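Local coordinates for ESX-1 secretion-associated protein EspB (Mycobacterium marinum, PDB 7P0Z) that is secreted through the mycobacterial ESX-1 (type VII) system and assembles into a heptameric, channel-like ring that probably takes part in protein transport, at residues L17-E22 with R171-E176; T184-S189 with A281-D286; S39-A44 with A139-S144. All coordinates share one frame; numbering follows the deposited sequence.

Contact 1 of 3, residues L17-E22 with R171-E176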
ATOM      1  N   LEU A  17      12.838 -46.097 -13.223  1.00 42.77           N
ATOM      2  CA  LEU A  17      14.184 -45.961 -13.763  1.00 42.77           C
ATOM      3  C   LEU A  17      14.211 -45.041 -14.971  1.00 42.77           C
ATOM      4  O   LEU A  17      15.138 -44.238 -15.130  1.00 42.77           O
ATOM      5  CB  LEU A  17      14.753 -47.330 -14.116  1.00 42.77           C
ATOM      6  CG  LEU A  17      14.973 -48.211 -12.899  1.00 42.77           C
ATOM      7  CD1 LEU A  17      15.239 -49.619 -13.316  1.00 42.77           C
ATOM      8  CD2 LEU A  17      16.100 -47.689 -12.057  1.00 42.77           C
ATOM      9  N   ASN A  18      13.213 -45.143 -15.837  1.00 41.63           N
ATOM     10  CA  ASN A  18      13.160 -44.250 -16.979  1.00 41.63           C
ATOM     11  C   ASN A  18      13.013 -42.805 -16.537  1.00 41.63           C
ATOM     12  O   ASN A  18      13.645 -41.909 -17.100  1.00 41.63           O
ATOM     13  CB  ASN A  18      12.018 -44.640 -17.898  1.00 41.63           C
ATOM     14  CG  ASN A  18      12.303 -45.882 -18.670  1.00 41.63           C
ATOM     15  OD1 ASN A  18      13.442 -46.300 -18.804  1.00 41.63           O
ATOM     16  ND2 ASN A  18      11.266 -46.476 -19.206  1.00 41.63           N
ATOM     17  N   ARG A  19      12.194 -42.562 -15.525  1.00 40.48           N
ATOM     18  CA  ARG A  19      12.035 -41.206 -15.032  1.00 40.48           C
ATOM     19  C   ARG A  19      13.316 -40.699 -14.396  1.00 40.48           C
ATOM     20  O   ARG A  19      13.637 -39.514 -14.499  1.00 40.48           O
ATOM     21  CB  ARG A  19      10.880 -41.154 -14.049  1.00 40.48           C
ATOM     22  CG  ARG A  19       9.551 -41.382 -14.689  1.00 40.48           C
ATOM     23  CD  ARG A  19       9.280 -40.411 -15.812  1.00 40.48           C
ATOM     24  NE  ARG A  19       9.319 -39.041 -15.335  1.00 40.48           N
ATOM     25  CZ  ARG A  19       8.312 -38.435 -14.727  1.00 40.48           C
ATOM     26  NH1 ARG A  19       7.184 -39.077 -14.514  1.00 40.48           N
ATOM     27  NH2 ARG A  19       8.443 -37.189 -14.315  1.00 40.48           N
ATOM     28  N   ALA A  20      14.062 -41.578 -13.736  1.00 41.14           N
ATOM     29  CA  ALA A  20      15.341 -41.174 -13.170  1.00 41.14           C
ATOM     30  C   ALA A  20      16.316 -40.756 -14.253  1.00 41.14           C
ATOM     31  O   ALA A  20      17.024 -39.759 -14.108  1.00 41.14           O
ATOM     32  CB  ALA A  20      15.935 -42.299 -12.335  1.00 41.14           C
ATOM     33  N   ASP A  21      16.375 -41.502 -15.345  1.00 41.59           N
ATOM     34  CA  ASP A  21      17.243 -41.057 -16.425  1.00 41.59           C
ATOM     35  C   ASP A  21      16.746 -39.769 -17.054  1.00 41.59           C
ATOM     36  O   ASP A  21      17.552 -38.929 -17.449  1.00 41.59           O
ATOM     37  CB  ASP A  21      17.391 -42.135 -17.474  1.00 41.59           C
ATOM     38  CG  ASP A  21      18.303 -43.230 -17.024  1.00 41.59           C
ATOM     39  OD1 ASP A  21      19.036 -43.018 -16.044  1.00 41.59           O
ATOM     40  OD2 ASP A  21      18.296 -44.308 -17.645  1.00 41.59           O
ATOM     41  N   GLU A  22      15.437 -39.588 -17.142  1.00 41.12           N
ATOM     42  CA  GLU A  22      14.907 -38.381 -17.747  1.00 41.12           C
ATOM     43  C   GLU A  22      15.157 -37.147 -16.891  1.00 41.12           C
ATOM     44  O   GLU A  22      15.318 -36.049 -17.424  1.00 41.12           O
ATOM     45  CB  GLU A  22      13.416 -38.542 -18.008  1.00 41.12           C
ATOM     46  CG  GLU A  22      12.807 -37.357 -18.696  1.00 41.12           C
ATOM     47  CD  GLU A  22      11.339 -37.505 -18.987  1.00 41.12           C
ATOM     48  OE1 GLU A  22      10.774 -38.576 -18.710  1.00 41.12           O
ATOM     49  OE2 GLU A  22      10.737 -36.527 -19.461  1.00 41.12           O
ATOM     50  N   ARG A 171      10.072 -33.192 -17.254  1.00 40.18           N
ATOM     51  CA  ARG A 171      10.815 -34.151 -16.464  1.00 40.18           C
ATOM     52  C   ARG A 171      10.404 -34.164 -15.004  1.00 40.18           C
ATOM     53  O   ARG A 171      10.903 -34.998 -14.258  1.00 40.18           O
ATOM     54  CB  ARG A 171      12.304 -33.870 -16.572  1.00 40.18           C
ATOM     55  CG  ARG A 171      12.697 -32.541 -16.011  1.00 40.18           C
ATOM     56  CD  ARG A 171      14.172 -32.329 -16.118  1.00 40.18           C
ATOM     57  NE  ARG A 171      14.632 -32.128 -17.483  1.00 40.18           N
ATOM     58  CZ  ARG A 171      15.874 -32.359 -17.882  1.00 40.18           C
ATOM     59  NH1 ARG A 171      16.767 -32.802 -17.022  1.00 40.18           N
ATOM     60  NH2 ARG A 171      16.224 -32.149 -19.132  1.00 40.18           N
ATOM     61  N   PHE A 172       9.519 -33.283 -14.566  1.00 39.71           N
ATOM     62  CA  PHE A 172       9.074 -33.306 -13.186  1.00 39.71           C
ATOM     63  C   PHE A 172       7.615 -33.676 -13.035  1.00 39.71           C
ATOM     64  O   PHE A 172       7.066 -33.510 -11.953  1.00 39.71           O
ATOM     65  CB  PHE A 172       9.311 -31.964 -12.515  1.00 39.71           C
ATOM     66  CG  PHE A 172      10.688 -31.483 -12.619  1.00 39.71           C
ATOM     67  CD1 PHE A 172      11.716 -32.186 -12.055  1.00 39.71           C
ATOM     68  CD2 PHE A 172      10.963 -30.313 -13.265  1.00 39.71           C
ATOM     69  CE1 PHE A 172      12.991 -31.737 -12.145  1.00 39.71           C
ATOM     70  CE2 PHE A 172      12.240 -29.855 -13.346  1.00 39.71           C
ATOM     71  CZ  PHE A 172      13.260 -30.570 -12.779  1.00 39.71           C
ATOM     72  N   ARG A 173       6.979 -34.168 -14.083  1.00 39.09           N
ATOM     73  CA  ARG A 173       5.587 -34.551 -13.982  1.00 39.09           C
ATOM     74  C   ARG A 173       5.405 -35.691 -12.990  1.00 39.09           C
ATOM     75  O   ARG A 173       6.335 -36.417 -12.655  1.00 39.09           O
ATOM     76  CB  ARG A 173       5.056 -34.960 -15.342  1.00 39.09           C
ATOM     77  CG  ARG A 173       5.615 -36.235 -15.817  1.00 39.09           C
ATOM     78  CD  ARG A 173       5.247 -36.472 -17.226  1.00 39.09           C
ATOM     79  NE  ARG A 173       5.841 -37.701 -17.707  1.00 39.09           N
ATOM     80  CZ  ARG A 173       7.085 -37.798 -18.134  1.00 39.09           C
ATOM     81  NH1 ARG A 173       7.868 -36.744 -18.119  1.00 39.09           N
ATOM     82  NH2 ARG A 173       7.550 -38.950 -18.560  1.00 39.09           N
ATOM     83  N   ILE A 174       4.175 -35.823 -12.506  1.00 39.54           N
ATOM     84  CA  ILE A 174       3.804 -36.915 -11.629  1.00 39.54           C
ATOM     85  C   ILE A 174       3.943 -38.253 -12.340  1.00 39.54           C
ATOM     86  O   ILE A 174       4.020 -38.337 -13.565  1.00 39.54           O
ATOM     87  CB  ILE A 174       2.365 -36.714 -11.145  1.00 39.54           C
ATOM     88  CG1 ILE A 174       1.444 -36.709 -12.350  1.00 39.54           C
ATOM     89  CG2 ILE A 174       2.233 -35.443 -10.364  1.00 39.54           C
ATOM     90  CD1 ILE A 174       0.029 -36.684 -11.990  1.00 39.54           C
ATOM     91  N   PHE A 175       3.961 -39.312 -11.553  1.00 40.60           N
ATOM     92  CA  PHE A 175       4.101 -40.649 -12.094  1.00 40.60           C
ATOM     93  C   PHE A 175       2.750 -41.200 -12.505  1.00 40.60           C
ATOM     94  O   PHE A 175       1.727 -40.882 -11.911  1.00 40.60           O
ATOM     95  CB  PHE A 175       4.734 -41.570 -11.067  1.00 40.60           C
ATOM     96  CG  PHE A 175       6.046 -41.094 -10.576  1.00 40.60           C
ATOM     97  CD1 PHE A 175       7.172 -41.212 -11.354  1.00 40.60           C
ATOM     98  CD2 PHE A 175       6.161 -40.533  -9.327  1.00 40.60           C
ATOM     99  CE1 PHE A 175       8.382 -40.768 -10.896  1.00 40.60           C
ATOM    100  CE2 PHE A 175       7.370 -40.091  -8.865  1.00 40.60           C
ATOM    101  CZ  PHE A 175       8.482 -40.210  -9.650  1.00 40.60           C
ATOM    102  N   GLU A 176       2.755 -42.034 -13.532  1.00 42.63           N
ATOM    103  CA  GLU A 176       1.540 -42.750 -13.890  1.00 42.63           C
ATOM    104  C   GLU A 176       1.251 -43.878 -12.916  1.00 42.63           C
ATOM    105  O   GLU A 176       0.237 -43.868 -12.220  1.00 42.63           O
ATOM    106  CB  GLU A 176       1.661 -43.317 -15.290  1.00 42.63           C
ATOM    107  CG  GLU A 176       1.846 -42.313 -16.337  1.00 42.63           C
ATOM    108  CD  GLU A 176       2.208 -42.945 -17.652  1.00 42.63           C
ATOM    109  OE1 GLU A 176       2.850 -44.012 -17.638  1.00 42.63           O
ATOM    110  OE2 GLU A 176       1.835 -42.396 -18.706  1.00 42.63           O
TER
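The N-terminal helix 13-23 of the PE-like region meets the loop between helices 149-166 and 181-224 of the PPE-like region through R19 and E22, which form a salt-bridge network with R173. The R19 guanidinium is inserted into the bend of the loop. Its NH2 donates to R173 O at 2.8 Å, nearly within the guanidinium plane, and makes a weaker bond to R171 O at 3.3 Å; NH1 adds weak bonds to the carbonyls of R173 and I174. Bends at chi2 and chi3 fold the R19 chain so that its planar end lies against the guanidinium of R173, the two planes 7° apart and their centres 3.7 Å from each other. On the opposite face, CE1 of F175 lies off-centre toward the rim. R173 grips the E22 carboxylate end-on: NH2 reaches OE1 at 3.2 Å through the syn lone pair, while NH1 meets OE2, also at 3.2 Å, on the syn side but tilted out of the carboxylate plane. NH1 of R173 also donates to K170 O. E22 can approach because its chain is fully extended, with CG anti to the backbone N (chi1 -177°), and its CG touches R171 CB at 4.1 Å. The R171 guanidinium itself is held by D168 and by the carbonyls of V23 and A25. The E22 carboxylate, paired end-on with R173 and near R19 NE, probably lets the two guanidinium groups stack, and the loop carbonyls take the N-H groups of R19 and so fix the rotation of its buried guanidinium.

Contact 2 of 3, residues T184-S189 with A281-D286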
ATOM      1  N   THR A 184       4.927 -40.318  -3.321  1.00 39.46           N
ATOM      2  CA  THR A 184       4.472 -38.993  -2.936  1.00 39.46           C
ATOM      3  C   THR A 184       5.642 -38.089  -2.588  1.00 39.46           C
ATOM      4  O   THR A 184       5.679 -36.922  -2.991  1.00 39.46           O
ATOM      5  CB  THR A 184       3.514 -39.098  -1.764  1.00 39.46           C
ATOM      6  OG1 THR A 184       2.341 -39.780  -2.185  1.00 39.46           O
ATOM      7  CG2 THR A 184       3.135 -37.753  -1.269  1.00 39.46           C
ATOM      8  N   ALA A 185       6.606 -38.609  -1.844  1.00 39.50           N
ATOM      9  CA  ALA A 185       7.733 -37.789  -1.441  1.00 39.50           C
ATOM     10  C   ALA A 185       8.593 -37.396  -2.634  1.00 39.50           C
ATOM     11  O   ALA A 185       9.063 -36.258  -2.725  1.00 39.50           O
ATOM     12  CB  ALA A 185       8.553 -38.533  -0.402  1.00 39.50           C
ATOM     13  N   CYS A 186       8.805 -38.320  -3.557  1.00 41.13           N
ATOM     14  CA  CYS A 186       9.580 -38.012  -4.744  1.00 41.13           C
ATOM     15  C   CYS A 186       8.852 -37.027  -5.642  1.00 41.13           C
ATOM     16  O   CYS A 186       9.481 -36.184  -6.282  1.00 41.13           O
ATOM     17  CB  CYS A 186       9.904 -39.297  -5.494  1.00 41.13           C
ATOM     18  SG  CYS A 186      11.228 -40.249  -4.752  1.00 41.13           S
ATOM     19  N   GLU A 187       7.533 -37.122  -5.715  1.00 40.63           N
ATOM     20  CA  GLU A 187       6.772 -36.140  -6.463  1.00 40.63           C
ATOM     21  C   GLU A 187       6.879 -34.764  -5.837  1.00 40.63           C
ATOM     22  O   GLU A 187       6.998 -33.768  -6.548  1.00 40.63           O
ATOM     23  CB  GLU A 187       5.327 -36.585  -6.562  1.00 40.63           C
ATOM     24  CG  GLU A 187       5.136 -37.576  -7.655  1.00 40.63           C
ATOM     25  CD  GLU A 187       3.765 -38.153  -7.680  1.00 40.63           C
ATOM     26  OE1 GLU A 187       3.008 -37.894  -6.737  1.00 40.63           O
ATOM     27  OE2 GLU A 187       3.443 -38.875  -8.632  1.00 40.63           O
ATOM     28  N   ALA A 188       6.843 -34.685  -4.515  1.00 39.95           N
ATOM     29  CA  ALA A 188       7.026 -33.396  -3.865  1.00 39.95           C
ATOM     30  C   ALA A 188       8.405 -32.828  -4.159  1.00 39.95           C
ATOM     31  O   ALA A 188       8.561 -31.625  -4.403  1.00 39.95           O
ATOM     32  CB  ALA A 188       6.814 -33.530  -2.364  1.00 39.95           C
ATOM     33  N   SER A 189       9.415 -33.682  -4.155  1.00 40.15           N
ATOM     34  CA  SER A 189      10.754 -33.217  -4.463  1.00 40.15           C
ATOM     35  C   SER A 189      10.869 -32.736  -5.909  1.00 40.15           C
ATOM     36  O   SER A 189      11.464 -31.688  -6.176  1.00 40.15           O
ATOM     37  CB  SER A 189      11.750 -34.326  -4.168  1.00 40.15           C
ATOM     38  OG  SER A 189      13.072 -33.877  -4.324  1.00 40.15           O
ATOM     39  N   ALA A 281      17.060 -28.699  -1.578  1.00 38.91           N
ATOM     40  CA  ALA A 281      17.751 -29.969  -1.468  1.00 38.91           C
ATOM     41  C   ALA A 281      16.882 -31.080  -2.019  1.00 38.91           C
ATOM     42  O   ALA A 281      15.676 -31.111  -1.790  1.00 38.91           O
ATOM     43  CB  ALA A 281      18.100 -30.247  -0.019  1.00 38.91           C
ATOM     44  N   ALA A 282      17.495 -31.975  -2.774  1.00 39.49           N
ATOM     45  CA  ALA A 282      16.794 -33.152  -3.244  1.00 39.49           C
ATOM     46  C   ALA A 282      16.457 -34.066  -2.080  1.00 39.49           C
ATOM     47  O   ALA A 282      17.150 -34.091  -1.068  1.00 39.49           O
ATOM     48  CB  ALA A 282      17.641 -33.906  -4.256  1.00 39.49           C
ATOM     49  N   ILE A 283      15.377 -34.817  -2.221  1.00 38.79           N
ATOM     50  CA  ILE A 283      15.072 -35.823  -1.223  1.00 38.79           C
ATOM     51  C   ILE A 283      16.119 -36.923  -1.275  1.00 38.79           C
ATOM     52  O   ILE A 283      16.594 -37.304  -2.347  1.00 38.79           O
ATOM     53  CB  ILE A 283      13.653 -36.371  -1.418  1.00 38.79           C
ATOM     54  CG1 ILE A 283      13.227 -37.106  -0.163  1.00 38.79           C
ATOM     55  CG2 ILE A 283      13.561 -37.260  -2.627  1.00 38.79           C
ATOM     56  CD1 ILE A 283      11.931 -37.731  -0.280  1.00 38.79           C
ATOM     57  N   LYS A 284      16.523 -37.414  -0.116  1.00 38.78           N
ATOM     58  CA  LYS A 284      17.514 -38.473  -0.046  1.00 38.78           C
ATOM     59  C   LYS A 284      16.845 -39.796   0.278  1.00 38.78           C
ATOM     60  O   LYS A 284      16.096 -39.899   1.248  1.00 38.78           O
ATOM     61  CB  LYS A 284      18.589 -38.169   0.981  1.00 38.78           C
ATOM     62  CG  LYS A 284      19.819 -38.958   0.702  1.00 38.78           C
ATOM     63  CD  LYS A 284      21.051 -38.240   1.110  1.00 38.78           C
ATOM     64  CE  LYS A 284      21.128 -38.142   2.592  1.00 38.78           C
ATOM     65  NZ  LYS A 284      20.997 -39.470   3.218  1.00 38.78           N
ATOM     66  N   ILE A 285      17.094 -40.791  -0.556  1.00 39.66           N
ATOM     67  CA  ILE A 285      16.628 -42.145  -0.331  1.00 39.66           C
ATOM     68  C   ILE A 285      17.852 -43.031  -0.336  1.00 39.66           C
ATOM     69  O   ILE A 285      18.556 -43.108  -1.344  1.00 39.66           O
ATOM     70  CB  ILE A 285      15.642 -42.609  -1.405  1.00 39.66           C
ATOM     71  CG1 ILE A 285      14.488 -41.631  -1.579  1.00 39.66           C
ATOM     72  CG2 ILE A 285      15.080 -43.925  -1.014  1.00 39.66           C
ATOM     73  CD1 ILE A 285      13.609 -41.542  -0.430  1.00 39.66           C
ATOM     74  N   ASP A 286      18.101 -43.710   0.768  1.00 41.78           N
ATOM     75  CA  ASP A 286      19.265 -44.564   0.832  1.00 41.78           C
ATOM     76  C   ASP A 286      19.026 -45.859   0.079  1.00 41.78           C
ATOM     77  O   ASP A 286      17.891 -46.309  -0.043  1.00 41.78           O
ATOM     78  CB  ASP A 286      19.606 -44.875   2.266  1.00 41.78           C
ATOM     79  CG  ASP A 286      19.884 -43.658   3.041  1.00 41.78           C
ATOM     80  OD1 ASP A 286      20.574 -42.776   2.501  1.00 41.78           O
ATOM     81  OD2 ASP A 286      19.408 -43.567   4.184  1.00 41.78           O
TER
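An extended segment, 281-286, passes beside one and a half turns of helix 184-189, the backbones coming closest at I283 and S189, whose CA atoms are 6.0 Å apart. I283 and S189 also supply the polar link: the backbone N of I283 donates to S189 OG at 3.3 Å, a fairly straight bond with an N-H...O angle of 160°. The serine hydroxyl stands anti to its own backbone N (chi1 -174°), which turns it outward from the helix to meet the passing chain, and S189 OG also lies against A282 CA at 3.9 Å. Everything else is apolar and rests on the branches of I283. With CG1 anti to the backbone N and chi2 likewise extended, I283 CD1 is carried to the helix surface one turn before S189 and ends on A185 CB at 3.5 Å, methyl against methyl. The other branch, I283 CG2, lies closer to the backbone and packs on S189 CB at 3.8 Å, with C186 SG a looser neighbour at 4.3 Å. One isoleucine thus spans two successive turns of the helix, its two branches resting on different residues. The tail is also tied to helix 42-81, where S75 OG bonds to both I283 O and I285 N, N78 ND2 donates to I285 O and E68 accepts from A282 N. C186 and S189 touch L76 and L72 of that same helix. The segment that follows helix 244-268 therefore lies along the seam between helices 42-81 and 181-224, bonded to the first along its backbone, and held to the second by the S189 bond and the packing of I283.

Contact 3 of 3, residues S39-A44 with A139-S144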
ATOM      1  N   SER A  39      28.336   2.269 -24.885  1.00 44.76           N
ATOM      2  CA  SER A  39      29.003   3.507 -25.224  1.00 44.76           C
ATOM      3  C   SER A  39      30.292   3.576 -24.431  1.00 44.76           C
ATOM      4  O   SER A  39      30.760   2.575 -23.893  1.00 44.76           O
ATOM      5  CB  SER A  39      28.107   4.713 -24.939  1.00 44.76           C
ATOM      6  OG  SER A  39      28.116   5.016 -23.568  1.00 44.76           O
ATOM      7  N   GLY A  40      30.876   4.767 -24.371  1.00 44.79           N
ATOM      8  CA  GLY A  40      32.061   5.012 -23.591  1.00 44.79           C
ATOM      9  C   GLY A  40      31.803   5.618 -22.245  1.00 44.79           C
ATOM     10  O   GLY A  40      32.746   5.824 -21.482  1.00 44.79           O
ATOM     11  N   LEU A  41      30.554   5.899 -21.914  1.00 44.46           N
ATOM     12  CA  LEU A  41      30.243   6.468 -20.620  1.00 44.46           C
ATOM     13  C   LEU A  41      30.577   5.498 -19.498  1.00 44.46           C
ATOM     14  O   LEU A  41      30.559   4.283 -19.671  1.00 44.46           O
ATOM     15  CB  LEU A  41      28.783   6.850 -20.562  1.00 44.46           C
ATOM     16  CG  LEU A  41      28.506   7.891 -21.644  1.00 44.46           C
ATOM     17  CD1 LEU A  41      27.030   8.085 -21.842  1.00 44.46           C
ATOM     18  CD2 LEU A  41      29.167   9.192 -21.282  1.00 44.46           C
ATOM     19  N   THR A  42      30.910   6.050 -18.341  1.00 43.10           N
ATOM     20  CA  THR A  42      31.310   5.206 -17.228  1.00 43.10           C
ATOM     21  C   THR A  42      30.130   4.407 -16.693  1.00 43.10           C
ATOM     22  O   THR A  42      30.286   3.249 -16.294  1.00 43.10           O
ATOM     23  CB  THR A  42      31.953   6.055 -16.134  1.00 43.10           C
ATOM     24  OG1 THR A  42      32.358   5.222 -15.052  1.00 43.10           O
ATOM     25  CG2 THR A  42      30.987   7.060 -15.604  1.00 43.10           C
ATOM     26  N   ALA A  43      28.940   4.995 -16.692  1.00 42.56           N
ATOM     27  CA  ALA A  43      27.770   4.267 -16.239  1.00 42.56           C
ATOM     28  C   ALA A  43      27.466   3.104 -17.165  1.00 42.56           C
ATOM     29  O   ALA A  43      26.997   2.055 -16.723  1.00 42.56           O
ATOM     30  CB  ALA A  43      26.574   5.200 -16.139  1.00 42.56           C
ATOM     31  N   ALA A  44      27.724   3.273 -18.455  1.00 43.21           N
ATOM     32  CA  ALA A  44      27.519   2.176 -19.384  1.00 43.21           C
ATOM     33  C   ALA A  44      28.462   1.027 -19.089  1.00 43.21           C
ATOM     34  O   ALA A  44      28.070  -0.139 -19.148  1.00 43.21           O
ATOM     35  CB  ALA A  44      27.705   2.661 -20.815  1.00 43.21           C
ATOM     36  N   ALA A 139      29.890  13.806 -25.875  1.00 51.00           N
ATOM     37  CA  ALA A 139      29.457  13.274 -27.158  1.00 51.00           C
ATOM     38  C   ALA A 139      30.373  12.168 -27.639  1.00 51.00           C
ATOM     39  O   ALA A 139      29.902  11.156 -28.164  1.00 51.00           O
ATOM     40  CB  ALA A 139      29.393  14.386 -28.192  1.00 51.00           C
ATOM     41  N   THR A 140      31.678  12.337 -27.480  1.00 50.47           N
ATOM     42  CA  THR A 140      32.592  11.328 -27.982  1.00 50.47           C
ATOM     43  C   THR A 140      32.363  10.009 -27.282  1.00 50.47           C
ATOM     44  O   THR A 140      32.335   8.958 -27.922  1.00 50.47           O
ATOM     45  CB  THR A 140      34.024  11.779 -27.787  1.00 50.47           C
ATOM     46  OG1 THR A 140      34.119  13.150 -28.146  1.00 50.47           O
ATOM     47  CG2 THR A 140      34.914  10.996 -28.675  1.00 50.47           C
ATOM     48  N   LYS A 141      32.187  10.050 -25.969  1.00 48.87           N
ATOM     49  CA  LYS A 141      31.862   8.836 -25.240  1.00 48.87           C
ATOM     50  C   LYS A 141      30.536   8.260 -25.697  1.00 48.87           C
ATOM     51  O   LYS A 141      30.439   7.070 -25.995  1.00 48.87           O
ATOM     52  CB  LYS A 141      31.828   9.130 -23.752  1.00 48.87           C
ATOM     53  CG  LYS A 141      33.162   9.078 -23.123  1.00 48.87           C
ATOM     54  CD  LYS A 141      33.062   9.466 -21.689  1.00 48.87           C
ATOM     55  CE  LYS A 141      34.403   9.863 -21.189  1.00 48.87           C
ATOM     56  NZ  LYS A 141      35.396   9.229 -22.050  1.00 48.87           N
ATOM     57  N   LEU A 142      29.512   9.096 -25.799  1.00 48.09           N
ATOM     58  CA  LEU A 142      28.197   8.595 -26.142  1.00 48.09           C
ATOM     59  C   LEU A 142      28.168   7.923 -27.503  1.00 48.09           C
ATOM     60  O   LEU A 142      27.368   7.016 -27.724  1.00 48.09           O
ATOM     61  CB  LEU A 142      27.196   9.730 -26.104  1.00 48.09           C
ATOM     62  CG  LEU A 142      25.765   9.274 -26.328  1.00 48.09           C
ATOM     63  CD1 LEU A 142      25.289   8.442 -25.142  1.00 48.09           C
ATOM     64  CD2 LEU A 142      24.877  10.456 -26.550  1.00 48.09           C
ATOM     65  N   GLU A 143      28.997   8.344 -28.431  1.00 48.66           N
ATOM     66  CA  GLU A 143      28.930   7.748 -29.752  1.00 48.66           C
ATOM     67  C   GLU A 143      29.959   6.667 -29.965  1.00 48.66           C
ATOM     68  O   GLU A 143      30.035   6.115 -31.058  1.00 48.66           O
ATOM     69  CB  GLU A 143      29.084   8.819 -30.817  1.00 48.66           C
ATOM     70  CG  GLU A 143      28.101   9.941 -30.642  1.00 48.66           C
ATOM     71  CD  GLU A 143      28.339  11.081 -31.594  1.00 48.66           C
ATOM     72  OE1 GLU A 143      29.123  10.910 -32.551  1.00 48.66           O
ATOM     73  OE2 GLU A 143      27.739  12.152 -31.390  1.00 48.66           O
ATOM     74  N   SER A 144      30.741   6.349 -28.956  1.00 46.56           N
ATOM     75  CA  SER A 144      31.672   5.251 -29.066  1.00 46.56           C
ATOM     76  C   SER A 144      30.957   3.933 -28.762  1.00 46.56           C
ATOM     77  O   SER A 144      29.740   3.877 -28.598  1.00 46.56           O
ATOM     78  CB  SER A 144      32.841   5.480 -28.126  1.00 46.56           C
ATOM     79  OG  SER A 144      33.772   4.443 -28.249  1.00 46.56           O
TER
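G40 and K141 form the tight part of this contact, their CA atoms only 4.2 Å apart. The backbone N of G40 donates to K141 O at 2.9 Å, approaching from above the carbonyl plane, while S144 N reaches the same oxygen from the opposite face. Having no side chain, G40 lets the two backbones come this close. Next to it, S39 CA makes a nearly linear C-H...O contact with S144 O at 3.5 Å. The S39 hydroxyl accepts from L41 N at 3.1 Å, an ST turn that leads into L41, the N-cap residue of helix 42-81; the loop before this long helix thus meets the C-terminal end of helix 133-143. On the buried side, L41 CD1 touches L142 CD1 at 3.7 Å, near Y265 of helix 244-268 and A221 of helix 181-224. Toward solvent, the partly exposed K141 still packs closely at its base, CB against L41 CD2 at 3.6 Å, and its aliphatic chain runs alongside the loop with CD near G40 O. The looser part is the side chain of exposed S144, whose CB stays 4.3 Å from G40 N.

Overall arrangement
Contacts 1 and 2 lie near one end of the elongated chain, their centres 13 Å apart; contact 3 sits across the chain's centre, its centre about 51 Å from that of contact 1. The first two meet directly: E187 of contact 2 accepts from F175 N of contact 1 and pairs with R67 of a neighbouring subunit. None is wholly core: four of seven touching residues are buried in contact 1, including R19 and F175, two of five in contact 2, three of six in contact 3. Where loop meets helix, contact 1 uses charged side chains and loop carbonyls and contact 3 close backbone approach, both joining PE-like to PPE-like regions; the tail in contact 2 packs mainly by apolar groups.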